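Local coordinates for Ras-related protein Rab-21 (Homo sapiens, PDB 1Z08), which belongs to the Rab branch of the Ras-related small GTPases, built on a P-loop nucleotide-binding fold and modelled here with phosphoaminophosphonic acid-guanylate ester and a magnesium ion, at residues Val23-Glu28 / Lys154-Leu159. The protein carries 1 engineered substitution. Sequence-based numbering, arbitrary orientation.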
# COMPACT_ATOMS: atom_id res chain seq x y z
N VAL A 23 -1.95 3.35 7.39
CA VAL A 23 -2.27 2.34 8.39
C VAL A 23 -2.98 2.96 9.60
O VAL A 23 -4.02 2.45 10.05
CB VAL A 23 -1.01 1.56 8.86
CG1 VAL A 23 -1.40 0.44 9.83
CG2 VAL A 23 -0.26 0.97 7.67
N LEU A 24 -2.44 4.07 10.11
CA LEU A 24 -3.03 4.76 11.26
C LEU A 24 -4.47 5.19 10.98
O LEU A 24 -5.35 4.99 11.82
CB LEU A 24 -2.17 5.94 11.70
CG LEU A 24 -2.65 6.80 12.88
CD1 LEU A 24 -2.68 6.02 14.19
CD2 LEU A 24 -1.79 8.05 13.01
N ARG A 25 -4.71 5.78 9.81
CA ARG A 25 -6.06 6.18 9.42
C ARG A 25 -7.00 4.97 9.34
O ARG A 25 -8.12 5.02 9.83
CB ARG A 25 -6.06 6.94 8.09
CG ARG A 25 -7.45 7.31 7.56
CD ARG A 25 -8.16 8.31 8.47
NE ARG A 25 -7.76 9.69 8.21
CZ ARG A 25 -8.11 10.73 8.96
NH1 ARG A 25 -8.88 10.55 10.04
NH2 ARG A 25 -7.69 11.95 8.65
N TYR A 26 -6.52 3.88 8.74
CA TYR A 26 -7.33 2.67 8.57
C TYR A 26 -7.64 1.97 9.91
O TYR A 26 -8.75 1.49 10.12
CB TYR A 26 -6.64 1.70 7.61
CG TYR A 26 -7.49 0.51 7.17
CD1 TYR A 26 -8.75 0.69 6.61
CD2 TYR A 26 -7.01 -0.79 7.30
CE1 TYR A 26 -9.52 -0.40 6.21
CE2 TYR A 26 -7.76 -1.88 6.90
CZ TYR A 26 -9.02 -1.68 6.35
OH TYR A 26 -9.77 -2.77 5.95
N CYS A 27 -6.65 1.94 10.80
CA CYS A 27 -6.76 1.18 12.05
C CYS A 27 -7.33 1.98 13.23
O CYS A 27 -8.05 1.42 14.06
CB CYS A 27 -5.41 0.59 12.44
SG CYS A 27 -4.80 -0.70 11.33
N GLU A 28 -7.00 3.27 13.30
CA GLU A 28 -7.38 4.10 14.45
C GLU A 28 -8.18 5.35 14.08
O GLU A 28 -8.60 6.10 14.97
CB GLU A 28 -6.14 4.50 15.26
CG GLU A 28 -5.33 3.33 15.84
CD GLU A 28 -6.08 2.54 16.90
OE1 GLU A 28 -6.97 3.11 17.58
OE2 GLU A 28 -5.77 1.34 17.07
N LYS A 154 -9.69 9.17 2.14
CA LYS A 154 -10.27 8.83 0.84
C LYS A 154 -9.58 7.63 0.23
O LYS A 154 -8.35 7.58 0.17
CB LYS A 154 -10.19 10.02 -0.11
CG LYS A 154 -11.08 11.20 0.26
CD LYS A 154 -10.83 12.38 -0.65
CE LYS A 154 -11.87 13.47 -0.44
NZ LYS A 154 -11.55 14.66 -1.27
N GLY A 155 -10.37 6.65 -0.21
CA GLY A 155 -9.85 5.48 -0.94
C GLY A 155 -9.18 4.39 -0.12
O GLY A 155 -8.80 3.35 -0.67
N ILE A 156 -9.05 4.59 1.19
CA ILE A 156 -8.34 3.64 2.05
C ILE A 156 -9.16 2.39 2.36
O ILE A 156 -8.66 1.27 2.29
CB ILE A 156 -7.82 4.31 3.35
CG1 ILE A 156 -6.84 5.43 2.99
CG2 ILE A 156 -7.13 3.28 4.25
CD1 ILE A 156 -6.48 6.33 4.15
N GLU A 157 -10.43 2.59 2.72
CA GLU A 157 -11.36 1.49 2.92
C GLU A 157 -11.43 0.63 1.67
O GLU A 157 -11.36 -0.60 1.74
CB GLU A 157 -12.76 2.02 3.27
CG GLU A 157 -12.84 2.77 4.60
CD GLU A 157 -12.55 1.89 5.81
OE1 GLU A 157 -12.96 0.70 5.81
OE2 GLU A 157 -11.91 2.39 6.76
N GLU A 158 -11.55 1.30 0.53
CA GLU A 158 -11.64 0.67 -0.79
C GLU A 158 -10.37 -0.12 -1.14
O GLU A 158 -10.45 -1.22 -1.67
CB GLU A 158 -11.92 1.73 -1.85
CG GLU A 158 -13.28 2.45 -1.71
CD GLU A 158 -13.26 3.70 -0.83
OE1 GLU A 158 -12.46 3.78 0.13
OE2 GLU A 158 -14.06 4.62 -1.10
N LEU A 159 -9.20 0.46 -0.82
CA LEU A 159 -7.91 -0.20 -1.07
C LEU A 159 -7.79 -1.54 -0.34
O LEU A 159 -7.49 -2.56 -0.97
CB LEU A 159 -6.74 0.73 -0.67
CG LEU A 159 -5.34 0.12 -0.48
CD1 LEU A 159 -4.76 -0.42 -1.78
CD2 LEU A 159 -4.40 1.13 0.16
O HOH W 1 -11.78 -2.02 4.30
O HOH W 2 -11.20 1.45 9.09
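Tyr26 and Ile156 form the apolar centre where the end of helix 19-28 meets the first turn of helix 156-168. Their side chains run past each other in opposite directions, with Ile156 CG2 lying 3.7 Å from Tyr26 CB and also reaching the CG and CD1 side of the ring. The other arm of Ile156 serves a second neighbour: CD1 comes within 3.7 Å of Arg25 CG, and the two side chains cross at about a right angle. Arg25 thus lends its aliphatic root to the packing, while its bent chain carries the guanidinium group off to the carbonyl oxygen of Ala150, bonded by NE, and to Asn29 OD1, bonded by NH1.

Polar contacts flank this apolar patch. Bent at chi2 (-65°), Glu157 brings its carboxylate back to the Tyr26 ring, where OE2 sits at the edge near the ring plane, 3.6 Å from Tyr26 CD1; the ring and carboxylate planes stand 44° apart. Two waters tie the same residues together. One donates to Tyr26 O at 2.7 Å and to Glu157 OE2 at 2.6 Å; the other is 2.7 Å from Tyr26 OH and donates to Glu157 O, with a weak bond to OE1.

Gly155 occupies the N-cap position of helix 156-168, whose first turn lies beside helix 19-28 on one side of the Ras-type central sheet. Phe160, further along helix 156-168, stacks on the Tyr26 ring; from the sheet, Lys46 of strand 42-49 makes a cation-pi contact with that ring, and Leu48 of the same strand and Ile59 of strand 54-61 also touch Tyr26.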